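Local coordinates for hypothetical protein (Parabacteroides merdae, PDB 4OO3) that is probably an oxidoreductase that binds a nicotinamide dinucleotide through its Rossmann fold, though its substrate is not known, at residues A[142-154]-A[413-427]. Numbering follows the deposited sequence.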
loop_
_atom_site.group_PDB
_atom_site.type_symbol
_atom_site.label_atom_id
_atom_site.label_comp_id
_atom_site.label_asym_id
_atom_site.label_seq_id
_atom_site.Cartn_x
_atom_site.Cartn_y
_atom_site.Cartn_z
ATOM N N ASN A 142 -18.981 15.953 5.178
ATOM C CA ASN A 142 -18.433 16.319 3.870
ATOM C C ASN A 142 -16.932 16.587 3.903
ATOM O O ASN A 142 -16.455 17.583 3.360
ATOM C CB ASN A 142 -19.182 17.519 3.284
ATOM C CG ASN A 142 -20.576 17.152 2.824
ATOM O OD1 ASN A 142 -21.568 17.685 3.319
ATOM N ND2 ASN A 142 -20.658 16.217 1.879
ATOM N N ILE A 143 -16.198 15.686 4.552
ATOM C CA ILE A 143 -14.740 15.693 4.512
ATOM C C ILE A 143 -14.267 14.347 3.969
ATOM O O ILE A 143 -15.051 13.405 3.832
ATOM C CB ILE A 143 -14.106 16.017 5.892
ATOM C CG1 ILE A 143 -14.594 15.062 6.988
ATOM C CG2 ILE A 143 -14.413 17.459 6.288
ATOM C CD1 ILE A 143 -13.950 15.301 8.336
HETATM N N MSE A 144 -12.990 14.270 3.641
HETATM C CA MSE A 144 -12.446 13.098 2.999
HETATM C C MSE A 144 -11.547 12.339 3.923
HETATM O O MSE A 144 -10.784 12.927 4.682
HETATM C CB MSE A 144 -11.631 13.517 1.793
HETATM C CG MSE A 144 -12.480 13.441 0.533
HETATM SE SE MSE A 144 -11.418 14.173 -0.947
HETATM C CE MSE A 144 -9.922 12.932 -0.752
ATOM N N LEU A 145 -11.657 11.016 3.855
ATOM C CA LEU A 145 -10.696 10.093 4.447
ATOM C C LEU A 145 -10.134 9.269 3.294
ATOM O O LEU A 145 -10.895 8.696 2.523
ATOM C CB LEU A 145 -11.388 9.178 5.477
ATOM C CG LEU A 145 -10.577 8.011 6.059
ATOM C CD1 LEU A 145 -9.276 8.485 6.698
ATOM C CD2 LEU A 145 -11.409 7.252 7.075
ATOM N N TYR A 146 -8.812 9.212 3.174
ATOM C CA TYR A 146 -8.175 8.507 2.058
ATOM C C TYR A 146 -6.913 7.804 2.519
ATOM O O TYR A 146 -6.211 8.311 3.394
ATOM C CB TYR A 146 -7.829 9.500 0.953
ATOM C CG TYR A 146 -7.680 8.901 -0.425
ATOM C CD1 TYR A 146 -8.657 8.067 -0.947
ATOM C CD2 TYR A 146 -6.589 9.207 -1.230
ATOM C CE1 TYR A 146 -8.540 7.531 -2.217
ATOM C CE2 TYR A 146 -6.466 8.669 -2.504
ATOM C CZ TYR A 146 -7.447 7.832 -2.984
ATOM O OH TYR A 146 -7.354 7.292 -4.237
ATOM N N ASP A 147 -6.632 6.636 1.946
ATOM C CA ASP A 147 -5.340 5.996 2.167
ATOM C C ASP A 147 -4.460 6.012 0.914
ATOM O O ASP A 147 -4.843 6.537 -0.121
ATOM C CB ASP A 147 -5.475 4.595 2.809
ATOM C CG ASP A 147 -6.192 3.579 1.932
ATOM O OD1 ASP A 147 -6.492 3.848 0.746
ATOM O OD2 ASP A 147 -6.441 2.474 2.461
ATOM N N ILE A 148 -3.263 5.455 1.036
ATOM C CA ILE A 148 -2.226 5.623 0.041
ATOM C C ILE A 148 -1.890 4.289 -0.636
ATOM O O ILE A 148 -1.037 3.536 -0.157
ATOM C CB ILE A 148 -0.979 6.250 0.698
ATOM C CG1 ILE A 148 -1.371 7.581 1.358
ATOM C CG2 ILE A 148 0.123 6.456 -0.337
ATOM C CD1 ILE A 148 -0.331 8.158 2.294
HETATM N N MSE A 149 -2.584 4.015 -1.744
HETATM C CA MSE A 149 -2.371 2.815 -2.552
HETATM C C MSE A 149 -1.433 3.145 -3.698
HETATM O O MSE A 149 -1.861 3.457 -4.806
HETATM C CB MSE A 149 -3.709 2.297 -3.093
HETATM C CG MSE A 149 -4.692 1.929 -1.988
HETATM SE SE MSE A 149 -4.066 0.324 -1.041
HETATM C CE MSE A 149 -3.442 1.140 0.625
ATOM N N THR A 150 -0.137 3.058 -3.435
ATOM C CA THR A 150 0.885 3.421 -4.417
ATOM C C THR A 150 0.973 2.489 -5.641
ATOM O O THR A 150 1.289 2.938 -6.741
ATOM C CB THR A 150 2.266 3.477 -3.741
ATOM O OG1 THR A 150 2.471 2.284 -2.974
ATOM C CG2 THR A 150 2.360 4.680 -2.816
ATOM N N GLU A 151 0.671 1.209 -5.451
ATOM C CA GLU A 151 0.937 0.190 -6.474
ATOM C C GLU A 151 0.001 0.278 -7.668
ATOM O O GLU A 151 0.271 -0.311 -8.716
ATOM C CB GLU A 151 0.880 -1.212 -5.858
ATOM C CG GLU A 151 1.823 -1.384 -4.680
ATOM C CD GLU A 151 3.214 -0.847 -4.979
ATOM O OE1 GLU A 151 3.856 -1.377 -5.918
ATOM O OE2 GLU A 151 3.652 0.109 -4.294
ATOM N N ARG A 152 -1.089 1.022 -7.509
ATOM C CA ARG A 152 -1.962 1.362 -8.622
ATOM C C ARG A 152 -1.242 2.143 -9.714
ATOM O O ARG A 152 -1.670 2.147 -10.868
ATOM C CB ARG A 152 -3.101 2.233 -8.125
ATOM C CG ARG A 152 -4.025 1.553 -7.147
ATOM C CD ARG A 152 -5.138 2.508 -6.791
ATOM N NE ARG A 152 -6.058 1.942 -5.821
ATOM C CZ ARG A 152 -7.075 2.607 -5.297
ATOM N NH1 ARG A 152 -7.287 3.872 -5.635
ATOM N NH2 ARG A 152 -7.878 2.014 -4.424
ATOM N N ASN A 153 -0.179 2.844 -9.333
ATOM C CA ASN A 153 0.527 3.738 -10.237
ATOM C C ASN A 153 1.745 3.094 -10.875
ATOM O O ASN A 153 2.358 3.681 -11.758
ATOM C CB ASN A 153 0.934 4.990 -9.476
ATOM C CG ASN A 153 -0.267 5.747 -8.934
ATOM O OD1 ASN A 153 -1.288 5.857 -9.603
ATOM N ND2 ASN A 153 -0.149 6.273 -7.726
ATOM N N GLU A 154 2.081 1.887 -10.425
ATOM C CA GLU A 154 3.214 1.151 -10.953
ATOM C C GLU A 154 2.854 0.573 -12.324
ATOM O O GLU A 154 1.740 0.091 -12.540
ATOM C CB GLU A 154 3.635 0.068 -9.959
ATOM C CG GLU A 154 4.860 -0.727 -10.370
ATOM C CD GLU A 154 4.528 -1.806 -11.380
ATOM O OE1 GLU A 154 3.486 -2.482 -11.199
ATOM O OE2 GLU A 154 5.294 -1.963 -12.363
ATOM N N GLY A 413 -14.404 17.778 -3.063
ATOM C CA GLY A 413 -14.895 17.380 -1.742
ATOM C C GLY A 413 -15.282 15.913 -1.665
ATOM O O GLY A 413 -15.491 15.381 -0.575
ATOM N N LYS A 414 -15.353 15.259 -2.822
ATOM C CA LYS A 414 -15.856 13.902 -2.926
ATOM C C LYS A 414 -14.928 13.049 -3.792
ATOM O O LYS A 414 -14.491 13.476 -4.861
ATOM C CB LYS A 414 -17.257 13.917 -3.547
ATOM C CG LYS A 414 -18.109 12.720 -3.160
ATOM C CD LYS A 414 -18.974 12.222 -4.309
ATOM C CE LYS A 414 -19.678 10.917 -3.946
ATOM N NZ LYS A 414 -19.843 9.998 -5.112
ATOM N N LEU A 415 -14.641 11.840 -3.322
ATOM C CA LEU A 415 -13.927 10.844 -4.114
ATOM C C LEU A 415 -14.877 10.184 -5.108
ATOM O O LEU A 415 -16.084 10.273 -4.952
ATOM C CB LEU A 415 -13.342 9.774 -3.196
ATOM C CG LEU A 415 -12.255 10.267 -2.247
ATOM C CD1 LEU A 415 -12.079 9.287 -1.097
ATOM C CD2 LEU A 415 -10.950 10.484 -2.999
ATOM N N PRO A 416 -14.334 9.511 -6.136
ATOM C CA PRO A 416 -15.204 8.721 -7.016
ATOM C C PRO A 416 -15.961 7.596 -6.288
ATOM O O PRO A 416 -15.480 7.064 -5.283
ATOM C CB PRO A 416 -14.241 8.146 -8.064
ATOM C CG PRO A 416 -12.863 8.410 -7.559
ATOM C CD PRO A 416 -12.954 9.588 -6.645
ATOM N N ASP A 417 -17.130 7.259 -6.827
ATOM C CA ASP A 417 -18.075 6.287 -6.261
ATOM C C ASP A 417 -17.458 5.105 -5.534
ATOM O O ASP A 417 -17.822 4.801 -4.400
ATOM C CB ASP A 417 -18.950 5.711 -7.387
ATOM C CG ASP A 417 -20.072 6.639 -7.800
ATOM O OD1 ASP A 417 -20.119 7.801 -7.325
ATOM O OD2 ASP A 417 -20.917 6.192 -8.608
ATOM N N TRP A 418 -16.549 4.426 -6.218
ATOM C CA TRP A 418 -16.069 3.117 -5.775
ATOM C C TRP A 418 -15.061 3.161 -4.620
ATOM O O TRP A 418 -14.860 2.150 -3.951
ATOM C CB TRP A 418 -15.481 2.343 -6.968
ATOM C CG TRP A 418 -14.459 3.121 -7.758
ATOM C CD1 TRP A 418 -14.696 3.905 -8.853
ATOM C CD2 TRP A 418 -13.051 3.208 -7.502
ATOM N NE1 TRP A 418 -13.526 4.466 -9.294
ATOM C CE2 TRP A 418 -12.499 4.049 -8.490
ATOM C CE3 TRP A 418 -12.202 2.645 -6.541
ATOM C CZ2 TRP A 418 -11.135 4.348 -8.546
ATOM C CZ3 TRP A 418 -10.844 2.941 -6.596
ATOM C CH2 TRP A 418 -10.325 3.787 -7.594
ATOM N N GLU A 419 -14.450 4.318 -4.368
ATOM C CA GLU A 419 -13.294 4.393 -3.459
ATOM C C GLU A 419 -13.589 4.019 -1.998
ATOM O O GLU A 419 -12.907 3.165 -1.437
ATOM C CB GLU A 419 -12.617 5.768 -3.537
ATOM C CG GLU A 419 -11.674 5.917 -4.731
ATOM C CD GLU A 419 -10.261 5.419 -4.457
ATOM O OE1 GLU A 419 -10.065 4.559 -3.569
ATOM O OE2 GLU A 419 -9.321 5.901 -5.125
ATOM N N VAL A 420 -14.586 4.649 -1.384
ATOM C CA VAL A 420 -14.896 4.375 0.015
ATOM C C VAL A 420 -15.400 2.946 0.200
ATOM O O VAL A 420 -14.832 2.195 1.003
ATOM C CB VAL A 420 -15.893 5.393 0.603
ATOM C CG1 VAL A 420 -16.394 4.941 1.974
ATOM C CG2 VAL A 420 -15.241 6.764 0.696
ATOM N N PRO A 421 -16.439 2.544 -0.550
ATOM C CA PRO A 421 -16.876 1.156 -0.366
ATOM C C PRO A 421 -15.756 0.125 -0.602
ATOM O O PRO A 421 -15.692 -0.865 0.111
ATOM C CB PRO A 421 -18.027 0.992 -1.374
ATOM C CG PRO A 421 -17.962 2.174 -2.277
ATOM C CD PRO A 421 -17.270 3.268 -1.529
ATOM N N ASN A 422 -14.874 0.376 -1.566
ATOM C CA ASN A 422 -13.774 -0.555 -1.859
ATOM C C ASN A 422 -12.625 -0.529 -0.853
ATOM O O ASN A 422 -11.975 -1.563 -0.647
ATOM C CB ASN A 422 -13.253 -0.351 -3.283
ATOM C CG ASN A 422 -14.300 -0.695 -4.334
ATOM O OD1 ASN A 422 -15.426 -1.081 -4.008
ATOM N ND2 ASN A 422 -13.930 -0.567 -5.598
HETATM N N MSE A 423 -12.377 0.620 -0.224
HETATM C CA MSE A 423 -11.441 0.684 0.907
HETATM C C MSE A 423 -11.996 -0.169 2.031
HETATM O O MSE A 423 -11.279 -0.981 2.627
HETATM C CB MSE A 423 -11.190 2.120 1.382
HETATM C CG MSE A 423 -10.249 2.870 0.441
HETATM SE SE MSE A 423 -9.787 4.645 1.149
HETATM C CE MSE A 423 -11.396 5.657 0.646
ATOM N N LEU A 424 -13.286 -0.022 2.309
ATOM C CA LEU A 424 -13.943 -0.852 3.315
ATOM C C LEU A 424 -13.922 -2.343 2.966
ATOM O O LEU A 424 -13.640 -3.166 3.828
ATOM C CB LEU A 424 -15.378 -0.391 3.539
ATOM C CG LEU A 424 -15.539 0.904 4.334
ATOM C CD1 LEU A 424 -17.011 1.288 4.369
ATOM C CD2 LEU A 424 -14.979 0.744 5.741
ATOM N N ALA A 425 -14.206 -2.697 1.713
ATOM C CA ALA A 425 -14.157 -4.108 1.303
ATOM C C ALA A 425 -12.759 -4.677 1.490
ATOM O O ALA A 425 -12.595 -5.821 1.916
ATOM C CB ALA A 425 -14.611 -4.276 -0.140
ATOM N N LYS A 426 -11.764 -3.849 1.193
ATOM C CA LYS A 426 -10.369 -4.215 1.314
ATOM C C LYS A 426 -10.037 -4.545 2.760
ATOM O O LYS A 426 -9.494 -5.615 3.048
ATOM C CB LYS A 426 -9.512 -3.040 0.848
ATOM C CG LYS A 426 -8.023 -3.297 0.780
ATOM C CD LYS A 426 -7.217 -2.062 1.164
ATOM C CE LYS A 426 -7.621 -0.824 0.394
ATOM N NZ LYS A 426 -6.923 0.402 0.832
ATOM N N TYR A 427 -10.351 -3.610 3.655
ATOM C CA TYR A 427 -10.060 -3.770 5.078
ATOM C C TYR A 427 -10.927 -4.840 5.738
ATOM O O TYR A 427 -10.483 -5.499 6.685
ATOM C CB TYR A 427 -10.172 -2.429 5.824
ATOM C CG TYR A 427 -9.028 -1.506 5.515
ATOM C CD1 TYR A 427 -7.739 -1.830 5.908
ATOM C CD2 TYR A 427 -9.225 -0.319 4.812
ATOM C CE1 TYR A 427 -6.674 -1.007 5.607
ATOM C CE2 TYR A 427 -8.169 0.514 4.511
ATOM C CZ TYR A 427 -6.895 0.160 4.911
ATOM O OH TYR A 427 -5.831 0.977 4.634
HETATM O O HOH W 1 -7.582 4.037 -1.907
HETATM O O HOH W 2 -10.850 1.963 -3.126
#
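Leu415 lays CD2 over one face of the Tyr146 ring, a CH-pi contact 4.2 Å from the centroid, and the same methyl packs tightly against CE of selenomethionine Met144. Trp418 follows, turning its ring edge to the Arg152 guanidinium. From the first turn of helix 419-439, Glu419, bent at chi2 (-86°), brings OE2 between two donors on opposite faces of its carboxylate: Tyr146 OH at 2.6 Å and Arg152 NH1 at 2.9 Å, OE2 lying almost in the plane of the guanidinium. With an alanine in place of Glu419, the Tyr146 hydroxyl would probably lose its acceptor, and Arg152 would keep Asp225 of helix 220-231 but lose this carboxylate. One turn on, selenomethionine Met423 sets CE near the Tyr146 ring edge, its selenium 3.4 Å from Asp147 OD1. Lys426 NZ then forms a salt bridge with Asp147 OD2 (2.7 Å), beside the selenium of Met149, while Tyr427 OH donates to the anti lone pair of that same oxygen. Strand 145-147, an edge strand of the parallel Rossmann sheet, is thus joined to a late helix through two buried carboxylates, their charge probably balanced locally: Lys426 faces Asp147, and Arg152 is shared between Glu419 and Asp225.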